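Local coordinates for HTH-type transcriptional activator AmpR (Citrobacter freundii, PDB 3KOS), which regulates transcription of the AmpC beta-lactamase gene as a DNA-binding LysR-family factor, this chain being its effector-binding domain, at residues G17-F22 / H48-D53; R112-L117 / V152-V157; H71-Q76 / W183-Q188; G58-I63 / P194-F199. One frame throughout, in Å; residues are numbered along the deposited sequence.

Interaction 1 (G17-F22 / H48-D53)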
loop_
_atom_site.group_PDB
_atom_site.type_symbol
_atom_site.label_atom_id
_atom_site.label_comp_id
_atom_site.label_asym_id
_atom_site.label_seq_id
_atom_site.Cartn_x
_atom_site.Cartn_y
_atom_site.Cartn_z
ATOM N N GLY A 17 7.523 -13.052 2.358
ATOM C CA GLY A 17 6.540 -11.989 2.521
ATOM C C GLY A 17 7.259 -10.685 2.824
ATOM O O GLY A 17 7.949 -10.579 3.837
ATOM N N VAL A 18 7.084 -9.687 1.958
ATOM C CA VAL A 18 7.888 -8.472 2.011
ATOM C C VAL A 18 7.001 -7.249 2.278
ATOM O O VAL A 18 6.022 -7.044 1.573
ATOM C CB VAL A 18 8.625 -8.243 0.659
ATOM C CG1 VAL A 18 9.542 -7.017 0.746
ATOM C CG2 VAL A 18 9.445 -9.479 0.280
ATOM N N VAL A 19 7.343 -6.436 3.273
ATOM C CA VAL A 19 6.576 -5.205 3.490
ATOM C C VAL A 19 6.596 -4.394 2.188
ATOM O O VAL A 19 7.638 -4.258 1.547
ATOM C CB VAL A 19 7.098 -4.393 4.711
ATOM C CG1 VAL A 19 8.596 -4.029 4.556
ATOM C CG2 VAL A 19 6.251 -3.149 4.932
ATOM N N GLY A 20 5.434 -3.882 1.780
ATOM C CA GLY A 20 5.289 -3.338 0.443
ATOM C C GLY A 20 6.273 -2.226 0.146
ATOM O O GLY A 20 6.811 -2.121 -0.964
ATOM N N THR A 21 6.504 -1.383 1.145
ATOM C CA THR A 21 7.400 -0.249 0.988
ATOM C C THR A 21 8.793 -0.705 0.563
ATOM O O THR A 21 9.416 -0.109 -0.322
ATOM C CB THR A 21 7.464 0.570 2.279
ATOM O OG1 THR A 21 6.150 1.084 2.563
ATOM C CG2 THR A 21 8.432 1.734 2.129
ATOM N N PHE A 22 9.277 -1.766 1.190
ATOM C CA PHE A 22 10.586 -2.331 0.832
ATOM C C PHE A 22 10.577 -3.006 -0.535
ATOM O O PHE A 22 11.560 -2.930 -1.267
ATOM C CB PHE A 22 11.047 -3.320 1.891
ATOM C CG PHE A 22 12.468 -3.806 1.710
ATOM C CD1 PHE A 22 12.728 -4.956 0.994
ATOM C CD2 PHE A 22 13.532 -3.119 2.282
ATOM C CE1 PHE A 22 14.028 -5.421 0.842
ATOM C CE2 PHE A 22 14.839 -3.575 2.129
ATOM C CZ PHE A 22 15.084 -4.727 1.405
ATOM N N HIS A 48 3.045 -7.395 2.204
ATOM C CA HIS A 48 2.203 -7.203 3.377
ATOM C C HIS A 48 2.383 -5.775 3.886
ATOM O O HIS A 48 3.212 -5.026 3.356
ATOM C CB HIS A 48 2.532 -8.243 4.465
ATOM C CG HIS A 48 3.973 -8.261 4.897
ATOM N ND1 HIS A 48 4.511 -7.309 5.738
ATOM C CD2 HIS A 48 4.975 -9.136 4.638
ATOM C CE1 HIS A 48 5.782 -7.587 5.963
ATOM N NE2 HIS A 48 6.089 -8.688 5.306
ATOM N N ASN A 49 1.588 -5.378 4.880
ATOM C CA ASN A 49 1.697 -4.024 5.412
ATOM C C ASN A 49 2.410 -3.973 6.762
ATOM O O ASN A 49 2.104 -3.133 7.618
ATOM C CB ASN A 49 0.319 -3.333 5.465
ATOM C CG ASN A 49 -0.636 -3.982 6.459
ATOM O OD1 ASN A 49 -0.334 -5.010 7.064
ATOM N ND2 ASN A 49 -1.800 -3.364 6.641
ATOM N N ASN A 50 3.363 -4.883 6.941
ATOM C CA ASN A 50 4.153 -4.982 8.163
ATOM C C ASN A 50 3.445 -5.658 9.329
ATOM O O ASN A 50 4.068 -5.926 10.351
ATOM C CB ASN A 50 4.698 -3.629 8.616
ATOM C CG ASN A 50 6.115 -3.736 9.128
ATOM O OD1 ASN A 50 6.982 -4.266 8.432
ATOM N ND2 ASN A 50 6.362 -3.243 10.334
ATOM N N ARG A 51 2.148 -5.902 9.180
ATOM C CA ARG A 51 1.403 -6.728 10.132
ATOM C C ARG A 51 1.146 -8.038 9.448
ATOM O O ARG A 51 0.317 -8.130 8.531
ATOM C CB ARG A 51 0.064 -6.097 10.521
ATOM C CG ARG A 51 0.198 -4.857 11.347
ATOM C CD ARG A 51 0.537 -3.690 10.453
ATOM N NE ARG A 51 0.432 -2.423 11.162
ATOM C CZ ARG A 51 0.693 -1.244 10.609
ATOM N NH1 ARG A 51 1.055 -1.174 9.333
ATOM N NH2 ARG A 51 0.595 -0.136 11.333
ATOM N N VAL A 52 1.871 -9.055 9.884
ATOM C CA VAL A 52 1.876 -10.313 9.181
ATOM C C VAL A 52 2.193 -11.438 10.153
ATOM O O VAL A 52 2.885 -11.242 11.150
ATOM C CB VAL A 52 2.909 -10.288 8.038
ATOM C CG1 VAL A 52 4.310 -10.092 8.588
ATOM C CG2 VAL A 52 2.811 -11.545 7.191
ATOM N N ASP A 53 1.649 -12.606 9.859
ATOM C CA ASP A 53 1.858 -13.795 10.664
ATOM C C ASP A 53 2.504 -14.828 9.759
ATOM O O ASP A 53 1.816 -15.498 8.983
ATOM C CB ASP A 53 0.516 -14.315 11.170
ATOM C CG ASP A 53 0.662 -15.478 12.131
ATOM O OD1 ASP A 53 1.626 -16.262 11.990
ATOM O OD2 ASP A 53 -0.203 -15.611 13.024
HETATM O O HOH W 1 3.672 -1.620 2.737
#

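Interaction 2 (R112-L117 / V152-V157)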
loop_
_atom_site.group_PDB
_atom_site.type_symbol
_atom_site.label_atom_id
_atom_site.label_comp_id
_atom_site.label_asym_id
_atom_site.label_seq_id
_atom_site.Cartn_x
_atom_site.Cartn_y
_atom_site.Cartn_z
ATOM N N ARG A 112 2.375 6.623 16.746
ATOM C CA ARG A 112 1.740 7.888 17.118
ATOM C C ARG A 112 2.672 9.086 17.310
ATOM O O ARG A 112 2.235 10.232 17.212
ATOM C CB ARG A 112 0.881 7.694 18.373
ATOM N N ASP A 113 3.947 8.843 17.584
ATOM C CA ASP A 113 4.820 9.952 17.952
ATOM C C ASP A 113 5.885 10.312 16.910
ATOM O O ASP A 113 6.834 11.029 17.225
ATOM C CB ASP A 113 5.473 9.690 19.316
ATOM C CG ASP A 113 6.335 8.434 19.324
ATOM O OD1 ASP A 113 6.433 7.765 18.273
ATOM O OD2 ASP A 113 6.916 8.116 20.385
ATOM N N GLU A 114 5.741 9.825 15.681
ATOM C CA GLU A 114 6.731 10.126 14.640
ATOM C C GLU A 114 6.940 11.630 14.449
ATOM O O GLU A 114 8.077 12.109 14.368
ATOM C CB GLU A 114 6.323 9.493 13.309
ATOM C CG GLU A 114 6.440 7.980 13.287
ATOM C CD GLU A 114 5.838 7.372 12.033
ATOM O OE1 GLU A 114 4.972 8.016 11.406
ATOM O OE2 GLU A 114 6.228 6.242 11.683
ATOM N N TRP A 115 5.843 12.374 14.357
ATOM C CA TRP A 115 5.944 13.819 14.165
ATOM C C TRP A 115 6.471 14.527 15.414
ATOM O O TRP A 115 7.286 15.438 15.313
ATOM C CB TRP A 115 4.611 14.413 13.693
ATOM C CG TRP A 115 4.455 14.269 12.212
ATOM C CD1 TRP A 115 3.601 13.432 11.546
ATOM C CD2 TRP A 115 5.212 14.957 11.210
ATOM N NE1 TRP A 115 3.779 13.568 10.183
ATOM C CE2 TRP A 115 4.760 14.500 9.954
ATOM C CE3 TRP A 115 6.231 15.913 11.255
ATOM C CZ2 TRP A 115 5.285 14.978 8.753
ATOM C CZ3 TRP A 115 6.753 16.391 10.066
ATOM C CH2 TRP A 115 6.279 15.920 8.826
ATOM N N ALA A 116 6.017 14.094 16.585
ATOM C CA ALA A 116 6.525 14.651 17.832
ATOM C C ALA A 116 8.041 14.475 17.892
ATOM O O ALA A 116 8.769 15.397 18.256
ATOM C CB ALA A 116 5.860 13.980 19.028
ATOM N N LEU A 117 8.516 13.297 17.507
ATOM C CA LEU A 117 9.943 13.003 17.570
ATOM C C LEU A 117 10.751 13.792 16.547
ATOM O O LEU A 117 11.824 14.296 16.867
ATOM C CB LEU A 117 10.202 11.501 17.434
ATOM C CG LEU A 117 9.639 10.685 18.605
ATOM C CD1 LEU A 117 9.612 9.198 18.295
ATOM C CD2 LEU A 117 10.430 10.956 19.886
ATOM N N VAL A 152 1.739 16.644 4.580
ATOM C CA VAL A 152 3.163 16.354 4.618
ATOM C C VAL A 152 3.364 14.995 5.275
ATOM O O VAL A 152 2.871 14.754 6.373
ATOM C CB VAL A 152 3.926 17.434 5.406
ATOM C CG1 VAL A 152 5.426 17.102 5.462
ATOM C CG2 VAL A 152 3.702 18.797 4.765
ATOM N N ALA A 153 4.064 14.106 4.575
ATOM C CA ALA A 153 4.324 12.759 5.067
ATOM C C ALA A 153 5.657 12.706 5.807
ATOM O O ALA A 153 6.484 13.598 5.677
ATOM C CB ALA A 153 4.365 11.793 3.900
ATOM N N ILE A 154 5.850 11.662 6.594
ATOM C CA ILE A 154 7.174 11.367 7.117
ATOM C C ILE A 154 7.400 9.874 6.939
ATOM O O ILE A 154 6.589 9.052 7.382
ATOM C CB ILE A 154 7.350 11.849 8.586
ATOM C CG1 ILE A 154 8.803 11.643 9.049
ATOM C CG2 ILE A 154 6.341 11.168 9.513
ATOM C CD1 ILE A 154 9.126 12.326 10.382
ATOM N N ALA A 155 8.489 9.523 6.263
ATOM C CA ALA A 155 8.700 8.147 5.839
ATOM C C ALA A 155 10.166 7.884 5.519
ATOM O O ALA A 155 10.961 8.824 5.429
ATOM C CB ALA A 155 7.817 7.833 4.620
ATOM N N PRO A 156 10.537 6.604 5.355
ATOM C CA PRO A 156 11.937 6.288 5.039
ATOM C C PRO A 156 12.336 6.808 3.661
ATOM O O PRO A 156 11.882 6.295 2.638
ATOM C CB PRO A 156 11.964 4.761 5.057
ATOM C CG PRO A 156 10.875 4.383 6.011
ATOM C CD PRO A 156 9.770 5.394 5.706
ATOM N N VAL A 157 13.200 7.810 3.638
ATOM C CA VAL A 157 13.469 8.528 2.401
ATOM C C VAL A 157 14.079 7.630 1.322
ATOM O O VAL A 157 13.770 7.787 0.140
ATOM C CB VAL A 157 14.378 9.760 2.636
ATOM C CG1 VAL A 157 13.777 10.668 3.698
ATOM C CG2 VAL A 157 15.757 9.337 3.056
HETATM O O HOH W 2 6.059 6.830 8.824
#

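Interaction 3 (H71-Q76 / W183-Q188)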
loop_
_atom_site.group_PDB
_atom_site.type_symbol
_atom_site.label_atom_id
_atom_site.label_comp_id
_atom_site.label_asym_id
_atom_site.label_seq_id
_atom_site.Cartn_x
_atom_site.Cartn_y
_atom_site.Cartn_z
ATOM N N HIS A 71 10.685 -11.615 19.335
ATOM C CA HIS A 71 10.983 -12.807 20.125
ATOM C C HIS A 71 10.850 -14.094 19.304
ATOM O O HIS A 71 10.096 -14.146 18.339
ATOM C CB HIS A 71 10.064 -12.876 21.344
ATOM C CG HIS A 71 9.989 -11.597 22.120
ATOM N ND1 HIS A 71 11.093 -11.013 22.705
ATOM C CD2 HIS A 71 8.937 -10.798 22.424
ATOM C CE1 HIS A 71 10.727 -9.905 23.325
ATOM N NE2 HIS A 71 9.423 -9.754 23.172
ATOM N N ASP A 72 11.582 -15.136 19.692
ATOM C CA ASP A 72 11.552 -16.412 18.963
ATOM C C ASP A 72 11.762 -16.196 17.459
ATOM O O ASP A 72 11.151 -16.863 16.618
ATOM C CB ASP A 72 10.219 -17.136 19.186
ATOM C CG ASP A 72 9.858 -17.271 20.655
ATOM O OD1 ASP A 72 10.772 -17.209 21.512
ATOM O OD2 ASP A 72 8.653 -17.446 20.949
ATOM N N THR A 73 12.627 -15.247 17.126
ATOM C CA THR A 73 12.846 -14.889 15.738
ATOM C C THR A 73 14.319 -14.673 15.469
ATOM O O THR A 73 15.002 -13.989 16.228
ATOM C CB THR A 73 12.089 -13.604 15.383
ATOM O OG1 THR A 73 10.691 -13.888 15.263
ATOM C CG2 THR A 73 12.583 -13.048 14.092
ATOM N N ASP A 74 14.798 -15.255 14.380
ATOM C CA ASP A 74 16.157 -15.038 13.931
ATOM C C ASP A 74 16.123 -13.878 12.948
ATOM O O ASP A 74 15.601 -14.024 11.847
ATOM C CB ASP A 74 16.671 -16.300 13.249
ATOM C CG ASP A 74 18.139 -16.219 12.897
ATOM O OD1 ASP A 74 18.836 -15.329 13.436
ATOM O OD2 ASP A 74 18.595 -17.054 12.082
ATOM N N ALA A 75 16.675 -12.735 13.348
ATOM C CA ALA A 75 16.583 -11.512 12.556
ATOM C C ALA A 75 17.939 -11.072 12.026
ATOM O O ALA A 75 18.931 -11.081 12.755
ATOM C CB ALA A 75 15.955 -10.394 13.388
ATOM N N GLN A 76 17.976 -10.684 10.755
ATOM C CA GLN A 76 19.187 -10.158 10.147
ATOM C C GLN A 76 18.946 -8.768 9.556
ATOM O O GLN A 76 17.975 -8.551 8.839
ATOM C CB GLN A 76 19.718 -11.120 9.078
ATOM C CG GLN A 76 20.891 -10.559 8.298
ATOM C CD GLN A 76 21.793 -11.642 7.732
ATOM O OE1 GLN A 76 21.319 -12.654 7.205
ATOM N NE2 GLN A 76 23.106 -11.432 7.836
ATOM N N TRP A 183 14.602 -5.418 8.190
ATOM C CA TRP A 183 15.196 -6.682 8.625
ATOM C C TRP A 183 14.603 -7.834 7.839
ATOM O O TRP A 183 13.478 -7.745 7.337
ATOM C CB TRP A 183 14.866 -6.929 10.100
ATOM C CG TRP A 183 15.398 -5.901 11.025
ATOM C CD1 TRP A 183 14.867 -4.671 11.288
ATOM C CD2 TRP A 183 16.572 -6.016 11.841
ATOM N NE1 TRP A 183 15.647 -4.008 12.210
ATOM C CE2 TRP A 183 16.698 -4.812 12.565
ATOM C CE3 TRP A 183 17.533 -7.020 12.023
ATOM C CZ2 TRP A 183 17.740 -4.586 13.462
ATOM C CZ3 TRP A 183 18.571 -6.794 12.914
ATOM C CH2 TRP A 183 18.665 -5.585 13.619
ATOM N N ILE A 184 15.351 -8.928 7.744
ATOM C CA ILE A 184 14.769 -10.175 7.256
ATOM C C ILE A 184 14.704 -11.165 8.431
ATOM O O ILE A 184 15.669 -11.316 9.171
ATOM C CB ILE A 184 15.556 -10.752 6.048
ATOM C CG1 ILE A 184 14.822 -11.967 5.454
ATOM C CG2 ILE A 184 16.999 -11.077 6.428
ATOM C CD1 ILE A 184 15.288 -12.354 4.034
ATOM N N THR A 185 13.567 -11.814 8.618
ATOM C CA THR A 185 13.375 -12.637 9.806
ATOM C C THR A 185 12.841 -14.028 9.484
ATOM O O THR A 185 12.043 -14.205 8.560
ATOM C CB THR A 185 12.464 -11.934 10.865
ATOM O OG1 THR A 185 11.105 -11.879 10.409
ATOM C CG2 THR A 185 12.957 -10.526 11.130
ATOM N N ARG A 186 13.313 -15.010 10.253
ATOM C CA ARG A 186 12.855 -16.390 10.156
ATOM C C ARG A 186 12.331 -16.777 11.533
ATOM O O ARG A 186 12.996 -16.535 12.540
ATOM C CB ARG A 186 14.049 -17.296 9.780
ATOM C CG ARG A 186 13.770 -18.785 9.802
ATOM C CD ARG A 186 15.067 -19.612 9.636
ATOM N NE ARG A 186 16.044 -19.344 10.694
ATOM C CZ ARG A 186 16.121 -20.040 11.826
ATOM N NH1 ARG A 186 15.288 -21.049 12.041
ATOM N NH2 ARG A 186 17.030 -19.735 12.738
ATOM N N LEU A 187 11.137 -17.348 11.598
ATOM C CA LEU A 187 10.678 -17.905 12.871
ATOM C C LEU A 187 11.722 -18.914 13.312
ATOM O O LEU A 187 12.194 -19.701 12.501
ATOM C CB LEU A 187 9.333 -18.606 12.709
ATOM C CG LEU A 187 8.120 -17.693 12.558
ATOM C CD1 LEU A 187 6.846 -18.522 12.492
ATOM C CD2 LEU A 187 8.068 -16.710 13.722
ATOM N N GLN A 188 12.089 -18.900 14.585
ATOM C CA GLN A 188 13.095 -19.843 15.058
ATOM C C GLN A 188 12.668 -21.285 14.817
ATOM O O GLN A 188 13.507 -22.168 14.668
ATOM C CB GLN A 188 13.450 -19.593 16.525
ATOM C CG GLN A 188 14.206 -18.286 16.722
ATOM C CD GLN A 188 14.919 -18.191 18.057
ATOM O OE1 GLN A 188 14.402 -18.634 19.090
ATOM N NE2 GLN A 188 16.113 -17.597 18.045
#

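Interaction 4 (G58-I63 / P194-F199)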
loop_
_atom_site.group_PDB
_atom_site.type_symbol
_atom_site.label_atom_id
_atom_site.label_comp_id
_atom_site.label_asym_id
_atom_site.label_seq_id
_atom_site.Cartn_x
_atom_site.Cartn_y
_atom_site.Cartn_z
ATOM N N GLY A 58 2.572 -19.379 5.954
ATOM C CA GLY A 58 3.529 -20.374 5.506
ATOM C C GLY A 58 4.744 -19.760 4.832
ATOM O O GLY A 58 5.271 -20.300 3.856
ATOM N N LEU A 59 5.212 -18.641 5.369
ATOM C CA LEU A 59 6.390 -17.976 4.825
ATOM C C LEU A 59 7.692 -18.631 5.271
ATOM O O LEU A 59 7.782 -19.159 6.380
ATOM C CB LEU A 59 6.413 -16.512 5.256
ATOM C CG LEU A 59 5.197 -15.665 4.873
ATOM C CD1 LEU A 59 5.366 -14.258 5.431
ATOM C CD2 LEU A 59 5.002 -15.639 3.359
ATOM N N ASP A 60 8.706 -18.578 4.413
ATOM C CA ASP A 60 10.063 -18.934 4.834
ATOM C C ASP A 60 10.710 -17.753 5.546
ATOM O O ASP A 60 11.195 -17.881 6.675
ATOM C CB ASP A 60 10.895 -19.369 3.622
ATOM C CG ASP A 60 10.386 -20.659 3.015
ATOM O OD1 ASP A 60 10.155 -21.616 3.787
ATOM O OD2 ASP A 60 10.205 -20.722 1.785
ATOM N N TYR A 61 10.699 -16.598 4.874
ATOM C CA TYR A 61 11.246 -15.363 5.407
ATOM C C TYR A 61 10.190 -14.259 5.394
ATOM O O TYR A 61 9.294 -14.257 4.550
ATOM C CB TYR A 61 12.389 -14.867 4.529
ATOM C CG TYR A 61 13.753 -15.462 4.819
ATOM C CD1 TYR A 61 14.214 -15.617 6.122
ATOM C CD2 TYR A 61 14.599 -15.812 3.776
ATOM C CE1 TYR A 61 15.486 -16.136 6.375
ATOM C CE2 TYR A 61 15.858 -16.330 4.021
ATOM C CZ TYR A 61 16.291 -16.492 5.317
ATOM O OH TYR A 61 17.557 -17.005 5.533
ATOM N N THR A 62 10.346 -13.309 6.305
ATOM C CA THR A 62 9.546 -12.083 6.318
ATOM C C THR A 62 10.495 -10.891 6.242
ATOM O O THR A 62 11.446 -10.795 7.017
ATOM C CB THR A 62 8.760 -11.969 7.627
ATOM O OG1 THR A 62 7.940 -13.131 7.793
ATOM C CG2 THR A 62 7.880 -10.718 7.626
ATOM N N ILE A 63 10.267 -9.985 5.297
ATOM C CA ILE A 63 11.039 -8.754 5.304
ATOM C C ILE A 63 10.129 -7.692 5.892
ATOM O O ILE A 63 8.993 -7.554 5.463
ATOM C CB ILE A 63 11.538 -8.377 3.915
ATOM C CG1 ILE A 63 12.591 -9.412 3.462
ATOM C CG2 ILE A 63 12.127 -6.970 3.951
ATOM C CD1 ILE A 63 13.099 -9.210 2.034
ATOM N N PRO A 194 18.734 -24.304 2.091
ATOM C CA PRO A 194 19.812 -23.721 1.286
ATOM C C PRO A 194 19.340 -22.511 0.477
ATOM O O PRO A 194 20.092 -21.549 0.327
ATOM C CB PRO A 194 20.199 -24.859 0.333
ATOM C CG PRO A 194 19.737 -26.102 1.006
ATOM C CD PRO A 194 18.547 -25.742 1.835
ATOM N N ALA A 195 18.127 -22.577 -0.056
ATOM C CA ALA A 195 17.580 -21.474 -0.851
ATOM C C ALA A 195 17.471 -20.215 0.008
ATOM O O ALA A 195 17.770 -19.112 -0.448
ATOM C CB ALA A 195 16.223 -21.846 -1.414
HETATM N N MSE A 196 17.049 -20.385 1.258
HETATM C CA MSE A 196 16.972 -19.258 2.187
HETATM C C MSE A 196 18.354 -18.667 2.460
HETATM O O MSE A 196 18.540 -17.449 2.400
HETATM C CB MSE A 196 16.281 -19.678 3.492
HETATM C CG MSE A 196 14.804 -20.015 3.293
HETATM SE SE MSE A 196 14.055 -21.017 4.822
HETATM C CE MSE A 196 14.256 -19.646 6.199
ATOM N N ARG A 197 19.338 -19.525 2.737
ATOM C CA ARG A 197 20.675 -19.027 3.024
ATOM C C ARG A 197 21.207 -18.253 1.829
ATOM O O ARG A 197 21.856 -17.219 1.985
ATOM C CB ARG A 197 21.635 -20.179 3.387
ATOM C CG ARG A 197 21.424 -20.753 4.785
ATOM C CD ARG A 197 22.505 -21.811 5.147
ATOM N NE ARG A 197 22.274 -23.066 4.440
ATOM C CZ ARG A 197 21.462 -24.022 4.879
ATOM N NH1 ARG A 197 20.822 -23.865 6.028
ATOM N NH2 ARG A 197 21.286 -25.137 4.180
ATOM N N GLU A 198 20.941 -18.763 0.635
ATOM C CA GLU A 198 21.421 -18.124 -0.581
ATOM C C GLU A 198 20.756 -16.779 -0.829
ATOM O O GLU A 198 21.422 -15.793 -1.147
ATOM C CB GLU A 198 21.257 -19.069 -1.770
ATOM C CG GLU A 198 22.315 -20.178 -1.722
ATOM C CD GLU A 198 22.113 -21.276 -2.735
ATOM O OE1 GLU A 198 21.033 -21.346 -3.354
ATOM O OE2 GLU A 198 23.048 -22.092 -2.898
ATOM N N PHE A 199 19.440 -16.733 -0.675
ATOM C CA PHE A 199 18.739 -15.464 -0.813
ATOM C C PHE A 199 19.228 -14.427 0.207
ATOM O O PHE A 199 19.471 -13.275 -0.142
ATOM C CB PHE A 199 17.229 -15.655 -0.697
ATOM C CG PHE A 199 16.458 -14.368 -0.809
ATOM C CD1 PHE A 199 16.163 -13.630 0.321
ATOM C CD2 PHE A 199 16.072 -13.883 -2.049
ATOM C CE1 PHE A 199 15.461 -12.432 0.228
ATOM C CE2 PHE A 199 15.376 -12.684 -2.154
ATOM C CZ PHE A 199 15.066 -11.962 -1.009
#

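Interaction 1 (G17-F22 / H48-D53)
The carbonyl oxygen of His48 is met by three groups. Gly20 N gives it a hydrogen bond of 3.0 Å. The CA-H of Val19 points at the same His48 O, with 3.4 Å between CA and O. Water 1 adds a long, weak bond. On the other side of the bridge, the N of the same His48 binds Val18 O at 3.1 Å, so Val19 and His48 form a parallel bridge where strand 12-19 gives way to helix 20-37. The His48 ring stands beside strand 12-19. Its CG lies between the backbone N and the carbonyl carbon (chi1 56°), and this sets one ring face against Val18 C and Val19 N. Val52 CG1 covers the opposite face. At the edge, His48 NE2 gives a weak bond to Gly17 O at 3.0 Å. His48 ND1 accepts from Asn50 N at 2.9 Å, in the ring plane. Asn50 OD1 reaches Val19 CB at 3.7 Å, but its hydrogen bond goes to Tyr65 N. With ND1 accepting and NE2 donating, the ring is probably neutral and held against flipping. The Gly20 N to His48 O bond separately ties the end of strand 41-48 to the first residue of helix 20-37.

Interaction 2 (R112-L117 / V152-V157)
Ile154 and Trp115 carry this contact, with Glu114 beside them. Ile154 CG2 sits over one face of the indole, 3.9 Å from the centroid of the five-membered ring. It is a CH-pi contact, offset toward the rim, and CG2 comes within 3.6 Å of Trp115 NE1. The ring reaches the strand because Trp115 CG lies beside the backbone N (chi1 -83°). The six-membered ring reaches further, to Val152, two residues before Ile154. Its CZ2 is 3.4 Å from Val152 O, and its CH2 touches Val152 CG1 at 3.7 Å, the two side chains crossing at about a right angle. The indole N-H is used elsewhere, on Leu107 O of strand 106-109. Glu114 leans over the same isoleucine, with OE1 at 3.9 Å from Ile154 CG2. Its OE2 is bonded to Ser109 OG and receives a weak bond from water 2. That water also donates to Ile154 O at 2.7 Å, so it joins the acid to the strand backbone. Ala153 and Ala155 point the other way, onto helix 139-147. Strand 153-156 thus lies between helices 114-121 and 139-147, the layering of an alpha-beta-alpha sandwich, as in the periplasmic-binding-protein-like fold of LysR effector domains.

Interaction 3 (H71-Q76 / W183-Q188)
Asp74 and Arg186 lie opposite each other on two antiparallel strands, 73-86 and 181-187, in the mixed sheet of the effector-binding domain. They form a hydrogen-bonded pair. Asp74 N binds Arg186 O at 2.9 Å, and Arg186 N returns a bond to Asp74 O at 3.0 Å. Gln76 and Ile184 repeat the pattern, with Gln76 N to Ile184 O at 2.9 Å and Ile184 N to Gln76 O at 2.9 Å. Beyond the strand ends, Gln188 N closes the ladder on Asp72 O at 3.0 Å. All five bonds are fairly straight. The side chains of the first pair add a salt bridge, Arg186 NH2 to Asp74 OD2 at 3.2 Å. The N-H lies in the guanidinium plane but meets the carboxylate from above its plane, and the two planes are 78° apart. A bend at chi3 (60°) brings the guanidinium back to the aspartate. Its NH1 donates to Arg190 O and more weakly to Gln188 O. Ile184, Arg186 and Gln76 point to the face packed by helix 194-209. The other face carries Thr73, Ala75 and Thr185. There, Thr185 OG1 is bonded to Arg64 NH2. Trp183 CE3 lies close to the backbone, 3.3 Å from Gln76 C. Thr73 CG2 presses on Thr185 CB at 3.4 Å, tighter than usual for two carbons.

Interaction 4 (G58-I63 / P194-F199)
Tyr61 and Met196, a selenomethionine here, meet through two torsions. Tyr61 CG lies beside its backbone N (chi1 -85°), which sends the phenol toward the helix. Met196 runs out from the helix and then bends at chi3 (64°), which folds the methyl back over the phenol face. CE stands 3.9 Å from the centroid of the Tyr61 ring, a CH-pi contact. SE is above the same ring at 5.1 Å from the centroid, a Met-aromatic contact at a distance. Nearer the backbone, Met196 CB touches Tyr61 CE2 at 3.4 Å. Met196 O lies in the ring plane at the edge. The phenol oxygen has a hydrogen bond to Ser200 OG, and Met196 O is also bonded to that hydroxyl. This is a helix laid on a sheet: 194-199 begins the C-terminal helix 194-209, and strand 61-66 lies beneath it. The axes of the short segments are 11.3 Å apart. Phe199, one turn further along the helix, extends the contact. Its CD1 is 4.4 Å from Tyr61 CD2, and Ile63 CD1 comes to its edge, 4.4 Å from Phe199 CE1. At the far end Asp60 CB rests on Met196 SE at 3.8 Å. The carboxylate of Asp60 has other partners, OD1 in a salt bridge with Arg190 NH2 and OD2 on Lys15 N.

Overall arrangement
All four contacts reach one mixed sheet. Interactions 1, 3 and 4 lie close together, with centres 11 to 14 Å apart. Interaction 1 touches interaction 4 where strands 12-19 and 61-66 pair, with Gly17 O and Val19 N facing Ile63. Interaction 4 touches interaction 3 through strands 61-66 and 181-187 and through Arg186 against Met196. Interaction 2 stands apart, about 30 Å from interaction 4 between centres and across the chain's centre. Along the chain, interaction 1 closes first. Interaction 4 then spans interaction 3, which spans interaction 2. The chain thus leaves the first region, builds the second and returns, consistent with the two-subdomain design of LysR effector domains.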